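Local structure of inactive glucansucrase (Lactobacillus reuteri, 5JBD) at residues A[223-236]-A[323-335]. The protein is an inactive glucansucrase, a member of glycoside hydrolase family 70 with a TIM-barrel fold. Numbering follows the deposited sequence. Where two conformers were deposited one is given.
Sequences INNQAGNNNSDNSP and YHSGAAQMLNEKG
The amide of Asn224 reaches Gly326 O, in helix 326-333, from above the plane of that carbonyl: ND2 lies 2.9 Å from Gly326 O and 55° out of the plane, while the same oxygen accepts the helical bond from Met330 N. Asp233 OD2 fixes the amide, taking both Asn224 N and, on its syn lone pair, Asn224 ND2; Asn suits this place because it donates on one branch and accepts on the other, where OD1 receives a water that also binds Glu333. Gly326, lacking a side chain, leaves room for the carboxylate, Asp233 OD1 lying 3.2 Å from its CA. Branched Ile223 serves two partners: CG2, anti to the backbone N, packs 4.0 Å from Ala327 CB, and CD1 3.4 Å from His324 CB. Over one face of the His324 ring lie Ser235 CB, in a CH-pi contact, and OG, nearer the rim; Asp286 binds Ser235 OG through its backbone O and His324 ND1 through OD2. Just past the helix, long Lys334 brings NZ to a lone pair of Gln226 OE1 at 2.8 Å; Asp294 takes both Lys334 NZ, in a salt bridge, and Gln226 NE2. Pro236 O bonds calcium-site Asn287, so the loop joins that site to a helix following TIM-barrel strand 319-320.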
ATOM      1  N   ILE A 223       7.552   2.964 -15.257  1.00 22.80           N
ATOM      2  CA  ILE A 223       6.995   2.236 -16.422  1.00 24.56           C
ATOM      3  C   ILE A 223       7.828   2.534 -17.683  1.00 25.00           C
ATOM      4  O   ILE A 223       9.071   2.403 -17.624  1.00 24.58           O
ATOM      5  CB  ILE A 223       5.462   2.466 -16.596  1.00 23.76           C
ATOM      6  CG1 ILE A 223       4.746   2.563 -15.253  1.00 24.38           C
ATOM      7  CG2 ILE A 223       4.849   1.319 -17.388  1.00 24.16           C
ATOM      8  CD1 ILE A 223       3.241   2.699 -15.369  1.00 25.20           C
ATOM      9  N   ASN A 224       7.206   2.993 -18.784  1.00 23.86           N
ATOM     10  CA  ASN A 224       7.952   3.301 -20.009  1.00 23.95           C
ATOM     11  C   ASN A 224       8.806   4.570 -19.949  1.00 24.51           C
ATOM     12  O   ASN A 224       9.575   4.817 -20.873  1.00 24.63           O
ATOM     13  CB  ASN A 224       7.027   3.329 -21.229  1.00 24.57           C
ATOM     14  CG  ASN A 224       6.329   1.989 -21.448  1.00 24.01           C
ATOM     15  OD1 ASN A 224       6.975   1.010 -21.824  1.00 24.12           O
ATOM     16  ND2 ASN A 224       5.035   1.929 -21.152  1.00 22.79           N
ATOM     17  N   ASN A 225       8.730   5.350 -18.866  1.00 24.93           N
ATOM     18  CA  ASN A 225       9.628   6.511 -18.700  1.00 26.53           C
ATOM     19  C   ASN A 225      10.929   6.197 -17.938  1.00 25.85           C
ATOM     20  O   ASN A 225      11.624   7.111 -17.495  1.00 24.97           O
ATOM     21  CB  ASN A 225       8.899   7.682 -18.042  1.00 27.14           C
ATOM     22  CG  ASN A 225       9.562   9.021 -18.337  1.00 28.77           C
ATOM     23  OD1 ASN A 225      10.024   9.270 -19.450  1.00 29.01           O
ATOM     24  ND2 ASN A 225       9.656   9.868 -17.326  1.00 28.89           N
ATOM     25  N   GLN A 226      11.283   4.918 -17.835  1.00 25.84           N
ATOM     26  CA  GLN A 226      12.517   4.491 -17.152  1.00 26.27           C
ATOM     27  C   GLN A 226      13.745   5.263 -17.645  1.00 26.90           C
ATOM     28  O   GLN A 226      14.576   5.685 -16.832  1.00 28.05           O
ATOM     29  CB  GLN A 226      12.719   2.981 -17.338  1.00 25.55           C
ATOM     30  CG  GLN A 226      13.874   2.359 -16.557  1.00 25.44           C
ATOM     31  CD  GLN A 226      13.947   0.854 -16.748  1.00 25.15           C
ATOM     32  OE1 GLN A 226      13.183   0.285 -17.522  1.00 24.76           O
ATOM     33  NE2 GLN A 226      14.876   0.205 -16.056  1.00 24.99           N
ATOM     34  N   ALA A 227      13.844   5.469 -18.962  1.00 26.35           N
ATOM     35  CA  ALA A 227      14.979   6.183 -19.553  1.00 28.03           C
ATOM     36  C   ALA A 227      14.786   7.709 -19.651  1.00 28.09           C
ATOM     37  O   ALA A 227      15.642   8.379 -20.191  1.00 29.22           O
ATOM     38  CB  ALA A 227      15.317   5.593 -20.915  1.00 28.65           C
ATOM     39  N   GLY A 228      13.701   8.258 -19.107  1.00 26.66           N
ATOM     40  CA  GLY A 228      13.450   9.697 -19.139  1.00 27.48           C
ATOM     41  C   GLY A 228      13.070  10.286 -20.486  1.00 29.14           C
ATOM     42  O   GLY A 228      13.212  11.486 -20.690  1.00 30.00           O
ATOM     43  N   ASN A 229      12.605   9.459 -21.426  1.00 30.64           N
ATOM     44  CA  ASN A 229      12.251   9.955 -22.761  1.00 32.19           C
ATOM     45  C   ASN A 229      10.924   9.401 -23.312  1.00 30.84           C
ATOM     46  O   ASN A 229      10.719   9.360 -24.516  1.00 32.74           O
ATOM     47  CB  ASN A 229      13.409   9.677 -23.740  1.00 34.74           C
ATOM     48  CG  ASN A 229      13.582   8.198 -24.051  1.00 36.79           C
ATOM     49  OD1 ASN A 229      12.969   7.329 -23.428  1.00 36.32           O
ATOM     50  ND2 ASN A 229      14.421   7.908 -25.030  1.00 39.81           N
ATOM     51  N   ASN A 230      10.042   8.947 -22.436  1.00 29.67           N
ATOM     52  CA  ASN A 230       8.731   8.454 -22.861  1.00 27.13           C
ATOM     53  C   ASN A 230       7.786   8.490 -21.680  1.00 25.99           C
ATOM     54  O   ASN A 230       7.584   7.476 -20.982  1.00 25.34           O
ATOM     55  CB  ASN A 230       8.839   7.046 -23.447  1.00 27.58           C
ATOM     56  CG  ASN A 230       7.488   6.470 -23.850  1.00 28.32           C
ATOM     57  OD1 ASN A 230       6.450   7.153 -23.780  1.00 29.50           O
ATOM     58  ND2 ASN A 230       7.489   5.208 -24.264  1.00 26.93           N
ATOM     59  N   ASN A 231       7.209   9.661 -21.454  1.00 25.35           N
ATOM     60  CA  ASN A 231       6.238   9.825 -20.375  1.00 25.82           C
ATOM     61  C   ASN A 231       4.792   9.610 -20.843  1.00 26.26           C
ATOM     62  O   ASN A 231       3.873  10.284 -20.374  1.00 26.78           O
ATOM     63  CB  ASN A 231       6.359  11.202 -19.719  1.00 25.70           C
ATOM     64  CG  ASN A 231       5.576  11.270 -18.426  1.00 25.20           C
ATOM     65  OD1 ASN A 231       5.431  10.255 -17.757  1.00 24.45           O
ATOM     66  ND2 ASN A 231       5.054  12.436 -18.081  1.00 25.67           N
ATOM     67  N   SER A 232       4.577   8.649 -21.733  1.00 25.76           N
ATOM     68  CA  SER A 232       3.222   8.388 -22.225  1.00 27.21           C
ATOM     69  C   SER A 232       2.296   7.833 -21.133  1.00 27.48           C
ATOM     70  O   SER A 232       1.077   8.017 -21.224  1.00 26.39           O
ATOM     71  CB  SER A 232       3.255   7.468 -23.453  1.00 26.37           C
ATOM     72  OG  SER A 232       3.919   6.255 -23.174  1.00 28.19           O
ATOM     73  N   ASP A 233       2.865   7.189 -20.102  1.00 26.50           N
ATOM     74  CA  ASP A 233       2.084   6.671 -18.970  1.00 25.46           C
ATOM     75  C   ASP A 233       1.755   7.729 -17.916  1.00 25.59           C
ATOM     76  O   ASP A 233       0.707   7.666 -17.265  1.00 25.26           O
ATOM     77  CB  ASP A 233       2.820   5.528 -18.275  1.00 25.04           C
ATOM     78  CG  ASP A 233       3.245   4.461 -19.227  1.00 25.85           C
ATOM     79  OD1 ASP A 233       2.357   3.813 -19.813  1.00 26.97           O
ATOM     80  OD2 ASP A 233       4.466   4.292 -19.424  1.00 26.59           O
ATOM     81  N   ASN A 234       2.671   8.673 -17.728  1.00 24.76           N
ATOM     82  CA  ASN A 234       2.563   9.695 -16.695  1.00 26.69           C
ATOM     83  C   ASN A 234       2.249   9.099 -15.333  1.00 24.67           C
ATOM     84  O   ASN A 234       1.367   9.603 -14.634  1.00 24.92           O
ATOM     85  CB  ASN A 234       1.536  10.761 -17.106  1.00 27.23           C
ATOM     86  CG  ASN A 234       1.641  12.026 -16.276  1.00 28.75           C
ATOM     87  OD1 ASN A 234       2.744  12.547 -16.039  1.00 29.02           O
ATOM     88  ND2 ASN A 234       0.497  12.532 -15.829  1.00 28.56           N
ATOM     89  N   SER A 235       2.982   8.049 -14.950  1.00 22.90           N
ATOM     90  CA  SER A 235       2.772   7.392 -13.653  1.00 23.11           C
ATOM     91  C   SER A 235       3.614   8.085 -12.567  1.00 23.23           C
ATOM     92  O   SER A 235       4.818   8.257 -12.752  1.00 24.78           O
ATOM     93  CB  SER A 235       3.121   5.906 -13.726  1.00 23.19           C
ATOM     94  OG  SER A 235       2.568   5.226 -12.619  1.00 22.80           O
ATOM     95  N   PRO A 236       2.990   8.486 -11.441  1.00 23.13           N
ATOM     96  CA  PRO A 236       3.685   9.362 -10.474  1.00 24.31           C
ATOM     97  C   PRO A 236       4.696   8.666  -9.570  1.00 24.32           C
ATOM     98  O   PRO A 236       4.532   7.489  -9.215  1.00 23.72           O
ATOM     99  CB  PRO A 236       2.532   9.928  -9.629  1.00 24.49           C
ATOM    100  CG  PRO A 236       1.497   8.851  -9.656  1.00 24.12           C
ATOM    101  CD  PRO A 236       1.584   8.250 -11.035  1.00 23.67           C
ATOM    102  N   TYR A 323      -2.053  -0.222 -12.062  1.00 22.73           N
ATOM    103  CA  TYR A 323      -3.307   0.173 -12.692  1.00 23.29           C
ATOM    104  C   TYR A 323      -3.063   0.946 -14.017  1.00 23.61           C
ATOM    105  O   TYR A 323      -3.997   1.522 -14.585  1.00 23.94           O
ATOM    106  CB  TYR A 323      -4.147   0.998 -11.695  1.00 23.45           C
ATOM    107  CG  TYR A 323      -4.653   0.167 -10.519  1.00 23.18           C
ATOM    108  CD1 TYR A 323      -3.883   0.003  -9.369  1.00 23.71           C
ATOM    109  CD2 TYR A 323      -5.894  -0.472 -10.562  1.00 22.95           C
ATOM    110  CE1 TYR A 323      -4.342  -0.764  -8.292  1.00 23.51           C
ATOM    111  CE2 TYR A 323      -6.358  -1.240  -9.492  1.00 22.91           C
ATOM    112  CZ  TYR A 323      -5.570  -1.392  -8.364  1.00 23.61           C
ATOM    113  OH  TYR A 323      -6.020  -2.165  -7.304  1.00 23.95           O
ATOM    114  N   HIS A 324      -1.822   0.917 -14.517  1.00 23.68           N
ATOM    115  CA  HIS A 324      -1.446   1.537 -15.794  1.00 24.07           C
ATOM    116  C   HIS A 324      -1.197   0.472 -16.863  1.00 23.31           C
ATOM    117  O   HIS A 324      -0.242  -0.305 -16.761  1.00 22.34           O
ATOM    118  CB  HIS A 324      -0.177   2.356 -15.632  1.00 25.19           C
ATOM    119  CG  HIS A 324      -0.358   3.587 -14.806  1.00 27.14           C
ATOM    120  ND1 HIS A 324      -0.334   3.563 -13.429  1.00 26.53           N
ATOM    121  CD2 HIS A 324      -0.573   4.877 -15.161  1.00 27.83           C
ATOM    122  CE1 HIS A 324      -0.531   4.784 -12.971  1.00 27.34           C
ATOM    123  NE2 HIS A 324      -0.673   5.600 -13.999  1.00 27.88           N
ATOM    124  N   SER A 325      -2.048   0.459 -17.882  1.00 23.64           N
ATOM    125  CA  SER A 325      -1.959  -0.506 -18.966  1.00 23.57           C
ATOM    126  C   SER A 325      -0.665  -0.453 -19.763  1.00 23.93           C
ATOM    127  O   SER A 325      -0.291  -1.462 -20.375  1.00 23.60           O
ATOM    128  CB  SER A 325      -3.170  -0.400 -19.907  1.00 23.71           C
ATOM    129  OG  SER A 325      -3.245   0.862 -20.541  1.00 24.72           O
ATOM    130  N   GLY A 326       0.023   0.691 -19.757  1.00 24.13           N
ATOM    131  CA  GLY A 326       1.361   0.791 -20.363  1.00 24.19           C
ATOM    132  C   GLY A 326       2.427  -0.162 -19.832  1.00 23.94           C
ATOM    133  O   GLY A 326       3.409  -0.445 -20.529  1.00 24.47           O
ATOM    134  N   ALA A 327       2.229  -0.684 -18.622  1.00 22.94           N
ATOM    135  CA  ALA A 327       3.109  -1.695 -18.068  1.00 22.54           C
ATOM    136  C   ALA A 327       3.148  -2.987 -18.875  1.00 22.44           C
ATOM    137  O   ALA A 327       4.149  -3.695 -18.823  1.00 20.60           O
ATOM    138  CB  ALA A 327       2.734  -1.998 -16.617  1.00 24.10           C
ATOM    139  N   ALA A 328       2.068  -3.317 -19.598  1.00 21.86           N
ATOM    140  CA  ALA A 328       2.063  -4.515 -20.438  1.00 22.23           C
ATOM    141  C   ALA A 328       3.146  -4.428 -21.516  1.00 22.35           C
ATOM    142  O   ALA A 328       3.970  -5.340 -21.640  1.00 21.36           O
ATOM    143  CB  ALA A 328       0.685  -4.754 -21.057  1.00 23.68           C
ATOM    144  N   GLN A 329       3.143  -3.331 -22.263  0.60 23.24           N
ATOM    145  CA  GLN A 329       4.152  -3.070 -23.292  0.60 27.22           C
ATOM    146  C   GLN A 329       5.579  -3.130 -22.705  0.60 25.97           C
ATOM    147  O   GLN A 329       6.457  -3.814 -23.249  0.60 26.05           O
ATOM    148  CB  GLN A 329       3.868  -1.701 -23.940  0.60 30.63           C
ATOM    149  CG  GLN A 329       4.819  -1.269 -25.035  0.60 35.69           C
ATOM    150  CD  GLN A 329       4.384  -1.794 -26.374  0.60 39.90           C
ATOM    151  OE1 GLN A 329       5.038  -2.649 -26.940  0.60 46.79           O
ATOM    152  NE2 GLN A 329       3.251  -1.294 -26.880  0.60 41.78           N
ATOM    153  N   MET A 330       5.791  -2.432 -21.592  1.00 24.23           N
ATOM    154  CA  MET A 330       7.078  -2.434 -20.886  1.00 24.16           C
ATOM    155  C   MET A 330       7.557  -3.844 -20.589  1.00 23.01           C
ATOM    156  O   MET A 330       8.694  -4.198 -20.920  1.00 22.12           O
ATOM    157  CB  MET A 330       6.989  -1.679 -19.555  1.00 26.13           C
ATOM    158  CG  MET A 330       8.311  -1.641 -18.800  1.00 26.50           C
ATOM    159  SD  MET A 330       8.166  -1.075 -17.105  1.00 29.62           S
ATOM    160  CE  MET A 330       7.215  -2.338 -16.279  1.00 27.08           C
ATOM    161  N   LEU A 331       6.694  -4.628 -19.967  1.00 21.26           N
ATOM    162  CA  LEU A 331       7.043  -5.993 -19.595  1.00 22.08           C
ATOM    163  C   LEU A 331       7.326  -6.892 -20.816  1.00 22.05           C
ATOM    164  O   LEU A 331       8.291  -7.666 -20.794  1.00 22.03           O
ATOM    165  CB  LEU A 331       5.986  -6.605 -18.666  1.00 22.14           C
ATOM    166  CG  LEU A 331       5.995  -5.980 -17.250  1.00 22.00           C
ATOM    167  CD1 LEU A 331       4.716  -6.338 -16.504  1.00 22.26           C
ATOM    168  CD2 LEU A 331       7.228  -6.391 -16.437  1.00 22.47           C
ATOM    169  N   ASN A 332       6.522  -6.766 -21.867  1.00 22.68           N
ATOM    170  CA  ASN A 332       6.774  -7.519 -23.111  1.00 24.27           C
ATOM    171  C   ASN A 332       8.146  -7.213 -23.721  1.00 24.29           C
ATOM    172  O   ASN A 332       8.885  -8.129 -24.079  1.00 22.73           O
ATOM    173  CB  ASN A 332       5.661  -7.273 -24.142  1.00 24.25           C
ATOM    174  CG  ASN A 332       4.349  -7.925 -23.757  1.00 23.64           C
ATOM    175  OD1 ASN A 332       4.317  -8.987 -23.133  1.00 24.06           O
ATOM    176  ND2 ASN A 332       3.255  -7.317 -24.172  1.00 25.50           N
ATOM    177  N   GLU A 333       8.500  -5.932 -23.781  1.00 25.26           N
ATOM    178  CA  GLU A 333       9.826  -5.504 -24.256  1.00 26.10           C
ATOM    179  C   GLU A 333      10.978  -6.086 -23.416  1.00 25.94           C
ATOM    180  O   GLU A 333      12.054  -6.335 -23.936  1.00 24.23           O
ATOM    181  CB  GLU A 333       9.935  -3.965 -24.265  1.00 27.35           C
ATOM    182  CG  GLU A 333       9.083  -3.287 -25.335  1.00 29.47           C
ATOM    183  CD  GLU A 333       9.062  -1.762 -25.235  1.00 30.91           C
ATOM    184  OE1 GLU A 333       9.646  -1.182 -24.285  1.00 34.20           O
ATOM    185  OE2 GLU A 333       8.450  -1.129 -26.110  1.00 32.94           O
ATOM    186  N   LYS A 334      10.730  -6.288 -22.121  1.00 23.17           N
ATOM    187  CA  LYS A 334      11.706  -6.831 -21.200  1.00 24.80           C
ATOM    188  C   LYS A 334      11.712  -8.361 -21.129  1.00 23.80           C
ATOM    189  O   LYS A 334      12.453  -8.935 -20.343  1.00 24.61           O
ATOM    190  CB  LYS A 334      11.463  -6.245 -19.793  1.00 23.44           C
ATOM    191  CG  LYS A 334      11.703  -4.752 -19.718  1.00 23.98           C
ATOM    192  CD  LYS A 334      11.287  -4.189 -18.358  1.00 23.48           C
ATOM    193  CE  LYS A 334      11.579  -2.704 -18.258  1.00 23.83           C
ATOM    194  NZ  LYS A 334      13.036  -2.373 -18.284  1.00 25.03           N
ATOM    195  N   GLY A 335      10.894  -9.024 -21.938  1.00 24.73           N
ATOM    196  CA  GLY A 335      10.797 -10.473 -21.851  1.00 24.50           C
ATOM    197  C   GLY A 335      10.035 -10.988 -20.642  1.00 22.67           C
ATOM    198  O   GLY A 335      10.197 -12.153 -20.270  1.00 22.49           O
TER
HETATM  199  O   HOH W   1       9.324   1.280 -23.009  1.00 38.17           O
HETATM  200  O   HOH W   2      -0.308   3.407 -18.846  1.00 19.74           O
HETATM  201  O   HOH W   3      -1.150   8.475 -14.921  1.00 38.13           O